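PDB 3SYJ: adhesion and penetration protein autotransporter, which promotes bacterial adherence to and invasion of host cells, self-associates between bacteria to drive aggregation, and is probably a serine protease. Local coordinates for residues His2-Asp14 and Ile29-Thr41. Numbering follows the deposited sequence.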
ATOM      1  N   HIS A   2      56.162 -17.797 -34.812  1.00 16.31           N
ATOM      2  CA  HIS A   2      55.368 -18.450 -35.837  1.00 16.00           C
ATOM      3  C   HIS A   2      54.036 -18.890 -35.283  1.00 15.51           C
ATOM      4  O   HIS A   2      53.980 -19.715 -34.373  1.00 13.98           O
ATOM      5  CB  HIS A   2      56.104 -19.684 -36.380  1.00 20.28           C
ATOM      6  CG  HIS A   2      57.360 -19.365 -37.131  1.00 20.66           C
ATOM      7  ND1 HIS A   2      58.577 -19.192 -36.509  1.00 24.96           N
ATOM      8  CD2 HIS A   2      57.590 -19.203 -38.455  1.00 26.30           C
ATOM      9  CE1 HIS A   2      59.500 -18.925 -37.416  1.00 26.17           C
ATOM     10  NE2 HIS A   2      58.927 -18.926 -38.606  1.00 25.31           N
ATOM     11  N   THR A   3      52.962 -18.360 -35.855  1.00 13.83           N
ATOM     12  CA  THR A   3      51.621 -18.770 -35.487  1.00 13.61           C
ATOM     13  C   THR A   3      51.002 -19.638 -36.590  1.00 21.32           C
ATOM     14  O   THR A   3      51.559 -19.769 -37.684  1.00 19.03           O
ATOM     15  CB  THR A   3      50.718 -17.544 -35.225  1.00 16.17           C
ATOM     16  OG1 THR A   3      50.528 -16.807 -36.440  1.00 12.34           O
ATOM     17  CG2 THR A   3      51.344 -16.632 -34.169  1.00 14.97           C
ATOM     18  N   TYR A   4      49.848 -20.220 -36.284  1.00 17.34           N
ATOM     19  CA  TYR A   4      49.110 -21.066 -37.209  1.00 13.67           C
ATOM     20  C   TYR A   4      47.996 -20.269 -37.887  1.00 17.86           C
ATOM     21  O   TYR A   4      47.043 -19.832 -37.238  1.00 17.62           O
ATOM     22  CB  TYR A   4      48.530 -22.257 -36.443  1.00 14.35           C
ATOM     23  CG  TYR A   4      47.673 -23.196 -37.255  1.00 16.43           C
ATOM     24  CD1 TYR A   4      47.960 -23.463 -38.591  1.00 20.40           C
ATOM     25  CD2 TYR A   4      46.590 -23.846 -36.675  1.00 19.67           C
ATOM     26  CE1 TYR A   4      47.171 -24.331 -39.332  1.00 21.49           C
ATOM     27  CE2 TYR A   4      45.798 -24.715 -37.405  1.00 19.40           C
ATOM     28  CZ  TYR A   4      46.095 -24.956 -38.733  1.00 22.35           C
ATOM     29  OH  TYR A   4      45.311 -25.826 -39.457  1.00 18.64           O
ATOM     30  N   PHE A   5      48.124 -20.085 -39.199  1.00 17.65           N
ATOM     31  CA  PHE A   5      47.151 -19.333 -39.984  1.00 18.58           C
ATOM     32  C   PHE A   5      45.758 -19.966 -39.970  1.00 16.94           C
ATOM     33  O   PHE A   5      44.772 -19.323 -40.341  1.00 16.79           O
ATOM     34  CB  PHE A   5      47.643 -19.156 -41.428  1.00 19.20           C
ATOM     35  CG  PHE A   5      46.758 -18.276 -42.270  1.00 15.87           C
ATOM     36  CD1 PHE A   5      46.663 -16.919 -42.008  1.00 17.68           C
ATOM     37  CD2 PHE A   5      46.020 -18.806 -43.320  1.00 15.14           C
ATOM     38  CE1 PHE A   5      45.850 -16.101 -42.775  1.00 17.87           C
ATOM     39  CE2 PHE A   5      45.206 -17.996 -44.094  1.00 15.72           C
ATOM     40  CZ  PHE A   5      45.121 -16.640 -43.822  1.00 19.74           C
ATOM     41  N   GLY A   6      45.676 -21.216 -39.526  1.00 16.69           N
ATOM     42  CA  GLY A   6      44.396 -21.888 -39.373  1.00 16.72           C
ATOM     43  C   GLY A   6      43.591 -21.413 -38.170  1.00 18.86           C
ATOM     44  O   GLY A   6      42.429 -21.794 -37.995  1.00 15.71           O
ATOM     45  N   ILE A   7      44.220 -20.586 -37.337  1.00 18.80           N
ATOM     46  CA  ILE A   7      43.573 -20.002 -36.164  1.00 16.03           C
ATOM     47  C   ILE A   7      43.702 -18.477 -36.231  1.00 19.98           C
ATOM     48  O   ILE A   7      44.755 -17.963 -36.627  1.00 20.01           O
ATOM     49  CB  ILE A   7      44.216 -20.535 -34.870  1.00 19.39           C
ATOM     50  CG1 ILE A   7      43.835 -22.000 -34.655  1.00 15.29           C
ATOM     51  CG2 ILE A   7      43.811 -19.699 -33.658  1.00 15.40           C
ATOM     52  CD1 ILE A   7      44.689 -22.697 -33.628  1.00 12.99           C
ATOM     53  N   ASP A   8      42.630 -17.763 -35.876  1.00 18.56           N
ATOM     54  CA  ASP A   8      42.636 -16.297 -35.884  1.00 15.51           C
ATOM     55  C   ASP A   8      43.893 -15.764 -35.230  1.00 16.09           C
ATOM     56  O   ASP A   8      44.250 -16.181 -34.129  1.00 13.12           O
ATOM     57  CB  ASP A   8      41.439 -15.733 -35.126  1.00 15.10           C
ATOM     58  CG  ASP A   8      40.145 -15.884 -35.885  1.00 18.30           C
ATOM     59  OD1 ASP A   8      40.187 -16.063 -37.119  1.00 21.45           O
ATOM     60  OD2 ASP A   8      39.080 -15.819 -35.245  1.00 17.12           O
ATOM     61  N   TYR A   9      44.559 -14.840 -35.910  1.00 16.97           N
ATOM     62  CA  TYR A   9      45.762 -14.217 -35.376  1.00 15.61           C
ATOM     63  C   TYR A   9      45.433 -13.521 -34.065  1.00 14.43           C
ATOM     64  O   TYR A   9      46.283 -13.419 -33.185  1.00 15.44           O
ATOM     65  CB  TYR A   9      46.321 -13.202 -36.373  1.00 13.36           C
ATOM     66  CG  TYR A   9      47.799 -12.913 -36.225  1.00 12.38           C
ATOM     67  CD1 TYR A   9      48.727 -13.939 -36.101  1.00 13.19           C
ATOM     68  CD2 TYR A   9      48.270 -11.611 -36.251  1.00 15.31           C
ATOM     69  CE1 TYR A   9      50.091 -13.668 -35.987  1.00 13.21           C
ATOM     70  CE2 TYR A   9      49.623 -11.331 -36.137  1.00 11.36           C
ATOM     71  CZ  TYR A   9      50.525 -12.354 -36.007  1.00  9.52           C
ATOM     72  OH  TYR A   9      51.857 -12.050 -35.893  1.00  9.64           O
ATOM     73  N   GLN A  10      44.191 -13.056 -33.930  1.00 16.11           N
ATOM     74  CA  GLN A  10      43.782 -12.328 -32.732  1.00 14.16           C
ATOM     75  C   GLN A  10      44.071 -13.091 -31.439  1.00 16.42           C
ATOM     76  O   GLN A  10      44.437 -12.483 -30.431  1.00 14.16           O
ATOM     77  CB  GLN A  10      42.311 -11.926 -32.795  1.00 13.47           C
ATOM     78  CG  GLN A  10      41.955 -10.820 -31.808  1.00 16.56           C
ATOM     79  CD  GLN A  10      42.647  -9.493 -32.129  1.00 15.30           C
ATOM     80  OE1 GLN A  10      42.725  -9.085 -33.289  1.00 13.36           O
ATOM     81  NE2 GLN A  10      43.142  -8.812 -31.097  1.00 13.46           N
ATOM     82  N   TYR A  11      43.916 -14.414 -31.464  1.00 14.20           N
ATOM     83  CA  TYR A  11      44.192 -15.221 -30.272  1.00 16.79           C
ATOM     84  C   TYR A  11      45.600 -14.968 -29.758  1.00 14.39           C
ATOM     85  O   TYR A  11      45.818 -14.727 -28.582  1.00 15.09           O
ATOM     86  CB  TYR A  11      44.042 -16.713 -30.567  1.00 14.52           C
ATOM     87  CG  TYR A  11      42.623 -17.221 -30.556  1.00 16.99           C
ATOM     88  CD1 TYR A  11      41.953 -17.447 -29.356  1.00 18.26           C
ATOM     89  CD2 TYR A  11      41.962 -17.507 -31.744  1.00 15.71           C
ATOM     90  CE1 TYR A  11      40.649 -17.928 -29.350  1.00 18.13           C
ATOM     91  CE2 TYR A  11      40.670 -17.986 -31.750  1.00 16.09           C
ATOM     92  CZ  TYR A  11      40.018 -18.196 -30.557  1.00 19.17           C
ATOM     93  OH  TYR A  11      38.733 -18.674 -30.582  1.00 19.31           O
ATOM     94  N   TYR A  12      46.560 -15.025 -30.660  1.00 15.33           N
ATOM     95  CA  TYR A  12      47.947 -14.876 -30.282  1.00 13.67           C
ATOM     96  C   TYR A  12      48.269 -13.457 -29.833  1.00 14.54           C
ATOM     97  O   TYR A  12      49.168 -13.237 -29.026  1.00 12.41           O
ATOM     98  CB  TYR A  12      48.820 -15.249 -31.470  1.00 13.76           C
ATOM     99  CG  TYR A  12      48.620 -16.658 -31.977  1.00 14.88           C
ATOM    100  CD1 TYR A  12      49.290 -17.733 -31.395  1.00 14.97           C
ATOM    101  CD2 TYR A  12      47.777 -16.915 -33.049  1.00 16.99           C
ATOM    102  CE1 TYR A  12      49.121 -19.026 -31.870  1.00 15.97           C
ATOM    103  CE2 TYR A  12      47.603 -18.200 -33.533  1.00 16.48           C
ATOM    104  CZ  TYR A  12      48.275 -19.253 -32.940  1.00 17.13           C
ATOM    105  OH  TYR A  12      48.095 -20.530 -33.427  1.00 16.72           O
ATOM    106  N   ARG A  13      47.559 -12.485 -30.384  1.00 18.16           N
ATOM    107  CA  ARG A  13      47.778 -11.101 -29.995  1.00 14.76           C
ATOM    108  C   ARG A  13      47.166 -10.851 -28.618  1.00 13.76           C
ATOM    109  O   ARG A  13      47.815 -10.289 -27.744  1.00 13.24           O
ATOM    110  CB  ARG A  13      47.189 -10.144 -31.030  1.00 13.31           C
ATOM    111  CG  ARG A  13      47.903 -10.144 -32.380  1.00 17.23           C
ATOM    112  CD  ARG A  13      49.339  -9.664 -32.277  1.00 11.48           C
ATOM    113  NE  ARG A  13      49.481  -8.606 -31.285  1.00 20.51           N
ATOM    114  CZ  ARG A  13      49.108  -7.349 -31.476  1.00 17.81           C
ATOM    115  NH1 ARG A  13      48.582  -7.019 -32.642  1.00 27.93           N
ATOM    116  NH2 ARG A  13      49.248  -6.436 -30.517  1.00 12.44           N
ATOM    117  N   ASP A  14      45.922 -11.282 -28.429  1.00 15.49           N
ATOM    118  CA  ASP A  14      45.238 -11.111 -27.148  1.00 13.73           C
ATOM    119  C   ASP A  14      46.008 -11.810 -26.029  1.00 13.00           C
ATOM    120  O   ASP A  14      46.158 -11.271 -24.926  1.00 14.40           O
ATOM    121  CB  ASP A  14      43.797 -11.634 -27.218  1.00 12.22           C
ATOM    122  CG  ASP A  14      42.854 -10.671 -27.943  1.00 15.16           C
ATOM    123  OD1 ASP A  14      43.287  -9.538 -28.256  1.00 14.47           O
ATOM    124  OD2 ASP A  14      41.684 -11.047 -28.198  1.00 12.04           O
ATOM    125  N   ILE A  29      39.769 -21.115 -21.430  1.00 16.93           N
ATOM    126  CA  ILE A  29      39.431 -20.341 -22.619  1.00 18.98           C
ATOM    127  C   ILE A  29      39.352 -21.263 -23.831  1.00 17.33           C
ATOM    128  O   ILE A  29      40.333 -21.904 -24.212  1.00 16.54           O
ATOM    129  CB  ILE A  29      40.435 -19.197 -22.890  1.00 17.59           C
ATOM    130  CG1 ILE A  29      40.490 -18.231 -21.706  1.00 18.60           C
ATOM    131  CG2 ILE A  29      40.055 -18.429 -24.146  1.00 13.96           C
ATOM    132  CD1 ILE A  29      41.625 -18.508 -20.747  1.00 15.28           C
ATOM    133  N   LYS A  30      38.170 -21.341 -24.420  1.00 16.60           N
ATOM    134  CA  LYS A  30      37.981 -22.152 -25.609  1.00 21.34           C
ATOM    135  C   LYS A  30      38.631 -21.480 -26.812  1.00 22.03           C
ATOM    136  O   LYS A  30      38.505 -20.272 -27.001  1.00 22.27           O
ATOM    137  CB  LYS A  30      36.494 -22.390 -25.856  1.00 25.29           C
ATOM    138  CG  LYS A  30      35.860 -23.342 -24.843  1.00 27.54           C
ATOM    139  CD  LYS A  30      34.342 -23.299 -24.941  1.00 35.04           C
ATOM    140  CE  LYS A  30      33.679 -24.157 -23.870  1.00 43.47           C
ATOM    141  NZ  LYS A  30      34.034 -25.594 -24.021  1.00 43.50           N
ATOM    142  N   VAL A  31      39.343 -22.268 -27.608  1.00 17.21           N
ATOM    143  CA  VAL A  31      40.007 -21.765 -28.799  1.00 18.18           C
ATOM    144  C   VAL A  31      39.483 -22.494 -30.032  1.00 20.32           C
ATOM    145  O   VAL A  31      39.654 -23.707 -30.159  1.00 24.33           O
ATOM    146  CB  VAL A  31      41.525 -21.960 -28.696  1.00 19.54           C
ATOM    147  CG1 VAL A  31      42.202 -21.563 -29.999  1.00 16.24           C
ATOM    148  CG2 VAL A  31      42.072 -21.159 -27.525  1.00 15.43           C
ATOM    149  N   TYR A  32      38.835 -21.753 -30.926  1.00 19.23           N
ATOM    150  CA  TYR A  32      38.257 -22.329 -32.140  1.00 18.79           C
ATOM    151  C   TYR A  32      39.127 -22.006 -33.348  1.00 18.82           C
ATOM    152  O   TYR A  32      39.786 -20.973 -33.369  1.00 17.51           O
ATOM    153  CB  TYR A  32      36.835 -21.800 -32.358  1.00 19.77           C
ATOM    154  CG  TYR A  32      35.910 -22.086 -31.200  1.00 20.97           C
ATOM    155  CD1 TYR A  32      35.207 -23.282 -31.125  1.00 20.07           C
ATOM    156  CD2 TYR A  32      35.755 -21.168 -30.169  1.00 24.31           C
ATOM    157  CE1 TYR A  32      34.371 -23.555 -30.058  1.00 24.68           C
ATOM    158  CE2 TYR A  32      34.922 -21.428 -29.101  1.00 23.08           C
ATOM    159  CZ  TYR A  32      34.232 -22.621 -29.048  1.00 26.56           C
ATOM    160  OH  TYR A  32      33.401 -22.877 -27.983  1.00 30.61           O
ATOM    161  N   ASN A  33      39.146 -22.890 -34.343  1.00 20.06           N
ATOM    162  CA  ASN A  33      39.850 -22.593 -35.586  1.00 17.01           C
ATOM    163  C   ASN A  33      38.988 -21.770 -36.543  1.00 19.74           C
ATOM    164  O   ASN A  33      37.855 -21.404 -36.219  1.00 18.25           O
ATOM    165  CB  ASN A  33      40.392 -23.857 -36.263  1.00 16.85           C
ATOM    166  CG  ASN A  33      39.293 -24.833 -36.692  1.00 18.56           C
ATOM    167  OD1 ASN A  33      38.135 -24.459 -36.888  1.00 17.55           O
ATOM    168  ND2 ASN A  33      39.665 -26.095 -36.838  1.00 13.98           N
ATOM    169  N   LYS A  34      39.527 -21.459 -37.717  1.00 19.06           N
ATOM    170  CA  LYS A  34      38.802 -20.607 -38.644  1.00 18.70           C
ATOM    171  C   LYS A  34      37.559 -21.307 -39.187  1.00 20.81           C
ATOM    172  O   LYS A  34      36.675 -20.666 -39.751  1.00 17.02           O
ATOM    173  CB  LYS A  34      39.720 -20.099 -39.759  1.00 18.29           C
ATOM    174  CG  LYS A  34      40.776 -19.128 -39.231  1.00 22.08           C
ATOM    175  CD  LYS A  34      41.584 -18.459 -40.330  1.00 19.45           C
ATOM    176  CE  LYS A  34      42.473 -17.367 -39.739  1.00 18.22           C
ATOM    177  NZ  LYS A  34      43.591 -16.951 -40.633  1.00 18.63           N
ATOM    178  N   GLN A  35      37.481 -22.619 -38.986  1.00 17.23           N
ATOM    179  CA  GLN A  35      36.295 -23.375 -39.386  1.00 22.77           C
ATOM    180  C   GLN A  35      35.303 -23.467 -38.242  1.00 23.90           C
ATOM    181  O   GLN A  35      34.331 -24.218 -38.313  1.00 27.27           O
ATOM    182  CB  GLN A  35      36.664 -24.782 -39.869  1.00 20.36           C
ATOM    183  CG  GLN A  35      37.307 -24.821 -41.238  1.00 15.01           C
ATOM    184  CD  GLN A  35      38.716 -24.261 -41.252  1.00 20.88           C
ATOM    185  OE1 GLN A  35      39.581 -24.713 -40.501  1.00 18.55           O
ATOM    186  NE2 GLN A  35      38.960 -23.281 -42.126  1.00 18.24           N
ATOM    187  N   GLY A  36      35.563 -22.710 -37.182  1.00 19.99           N
ATOM    188  CA  GLY A  36      34.642 -22.620 -36.067  1.00 18.19           C
ATOM    189  C   GLY A  36      34.611 -23.893 -35.257  1.00 19.21           C
ATOM    190  O   GLY A  36      33.642 -24.177 -34.558  1.00 25.29           O
ATOM    191  N   GLN A  37      35.683 -24.666 -35.341  1.00 22.54           N
ATOM    192  CA  GLN A  37      35.753 -25.920 -34.610  1.00 23.50           C
ATOM    193  C   GLN A  37      36.708 -25.814 -33.421  1.00 27.99           C
ATOM    194  O   GLN A  37      37.774 -25.202 -33.514  1.00 23.82           O
ATOM    195  CB  GLN A  37      36.190 -27.047 -35.543  1.00 25.51           C
ATOM    196  CG  GLN A  37      35.220 -27.324 -36.673  1.00 23.51           C
ATOM    197  CD  GLN A  37      35.889 -28.083 -37.787  1.00 29.02           C
ATOM    198  OE1 GLN A  37      37.091 -27.939 -38.001  1.00 25.79           O
ATOM    199  NE2 GLN A  37      35.126 -28.907 -38.498  1.00 31.52           N
ATOM    200  N   LEU A  38      36.318 -26.418 -32.305  1.00 22.93           N
ATOM    201  CA  LEU A  38      37.138 -26.400 -31.102  1.00 21.97           C
ATOM    202  C   LEU A  38      38.493 -27.064 -31.321  1.00 23.36           C
ATOM    203  O   LEU A  38      38.567 -28.247 -31.647  1.00 24.55           O
ATOM    204  CB  LEU A  38      36.408 -27.108 -29.966  1.00 23.18           C
ATOM    205  CG  LEU A  38      37.108 -27.125 -28.610  1.00 22.83           C
ATOM    206  CD1 LEU A  38      37.119 -25.725 -28.003  1.00 20.23           C
ATOM    207  CD2 LEU A  38      36.417 -28.124 -27.694  1.00 19.68           C
ATOM    208  N   VAL A  39      39.560 -26.303 -31.118  1.00 23.47           N
ATOM    209  CA  VAL A  39      40.911 -26.834 -31.219  1.00 23.78           C
ATOM    210  C   VAL A  39      41.361 -27.362 -29.866  1.00 24.13           C
ATOM    211  O   VAL A  39      42.028 -28.392 -29.773  1.00 18.65           O
ATOM    212  CB  VAL A  39      41.905 -25.750 -31.684  1.00 19.49           C
ATOM    213  CG1 VAL A  39      43.331 -26.298 -31.696  1.00 17.23           C
ATOM    214  CG2 VAL A  39      41.501 -25.216 -33.049  1.00 17.53           C
ATOM    215  N   GLY A  40      40.978 -26.643 -28.815  1.00 24.56           N
ATOM    216  CA  GLY A  40      41.355 -26.999 -27.463  1.00 22.05           C
ATOM    217  C   GLY A  40      40.878 -25.962 -26.470  1.00 23.03           C
ATOM    218  O   GLY A  40      40.336 -24.922 -26.848  1.00 21.63           O
ATOM    219  N   THR A  41      41.063 -26.248 -25.188  1.00 22.79           N
ATOM    220  CA  THR A  41      40.710 -25.290 -24.159  1.00 20.73           C
ATOM    221  C   THR A  41      41.969 -24.843 -23.443  1.00 22.72           C
ATOM    222  O   THR A  41      42.760 -25.664 -22.977  1.00 21.39           O
ATOM    223  CB  THR A  41      39.730 -25.878 -23.152  1.00 21.43           C
ATOM    224  OG1 THR A  41      38.534 -26.257 -23.830  1.00 23.31           O
ATOM    225  CG2 THR A  41      39.391 -24.844 -22.088  1.00 22.98           C
TER
HETATM  226  O   HOH W   1      42.076 -24.285 -39.632  1.00 16.31           O
HETATM  227  O   HOH W   2      45.768 -16.334 -38.529  1.00 17.21           O
HETATM  228  O   HOH W   3      40.120 -19.010 -35.281  1.00 15.72           O
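Lys-34 NZ is held by the ring and the carbonyl oxygen of Phe-5. The lysine chain runs extended beyond CG and the two side chains cross at about a right angle, NZ standing over one face of the Phe-5 ring, offset toward its rim; at 3.4 Å from the ring centroid and 20° off the normal, this is a cation-pi contact. The same NZ donates to Phe-5 O at 2.7 Å, lying in the carbonyl plane, and also meets water 2 and, in a salt bridge, Glu-609. That bridge ties the N-terminal peptidase-family region to helix 603-609, within the beta-solenoid repeat region.

Two backbone N-H groups bond across the contact. Lys-34 N donates to Gly-6 O at 2.9 Å, joining the type I turn Tyr-4 to Ile-7 to the turn Asn-33 to Gly-36. The N-H of Tyr-32 is directed almost straight at Tyr-11 OH (173° at the hydrogen), N to OH 3.1 Å. Water 3 bridges Asp-8 N and Tyr-32 O, while water 1 ties Gly-6 O to Gln-35 OE1.

Apolar contacts come from Val-31, Ile-7 and Val-39. Val-31 CG1, anti to its own nitrogen (chi1 174°), sits 4.0 Å from the centroid of the Tyr-11 ring, almost on the normal: a CH-pi contact. Ile-7 CD1 meets Val-39 CG2 tip to tip at 4.1 Å.

Asn-33 OD1 steadies the hairpin turn by accepting from Gln-37 N at 2.9 Å. Val-31 O accepts from Val-39 N at 2.8 Å and, weakly, from Gly-40 N, the mark of a classic beta bulge. The arrangement is a bulged beta-hairpin (29-32 with 38-42) packed on the 4-7 turn and the start of helix 9-17, all within the N-terminal S6 peptidase-family region, away from the predicted active-site serine.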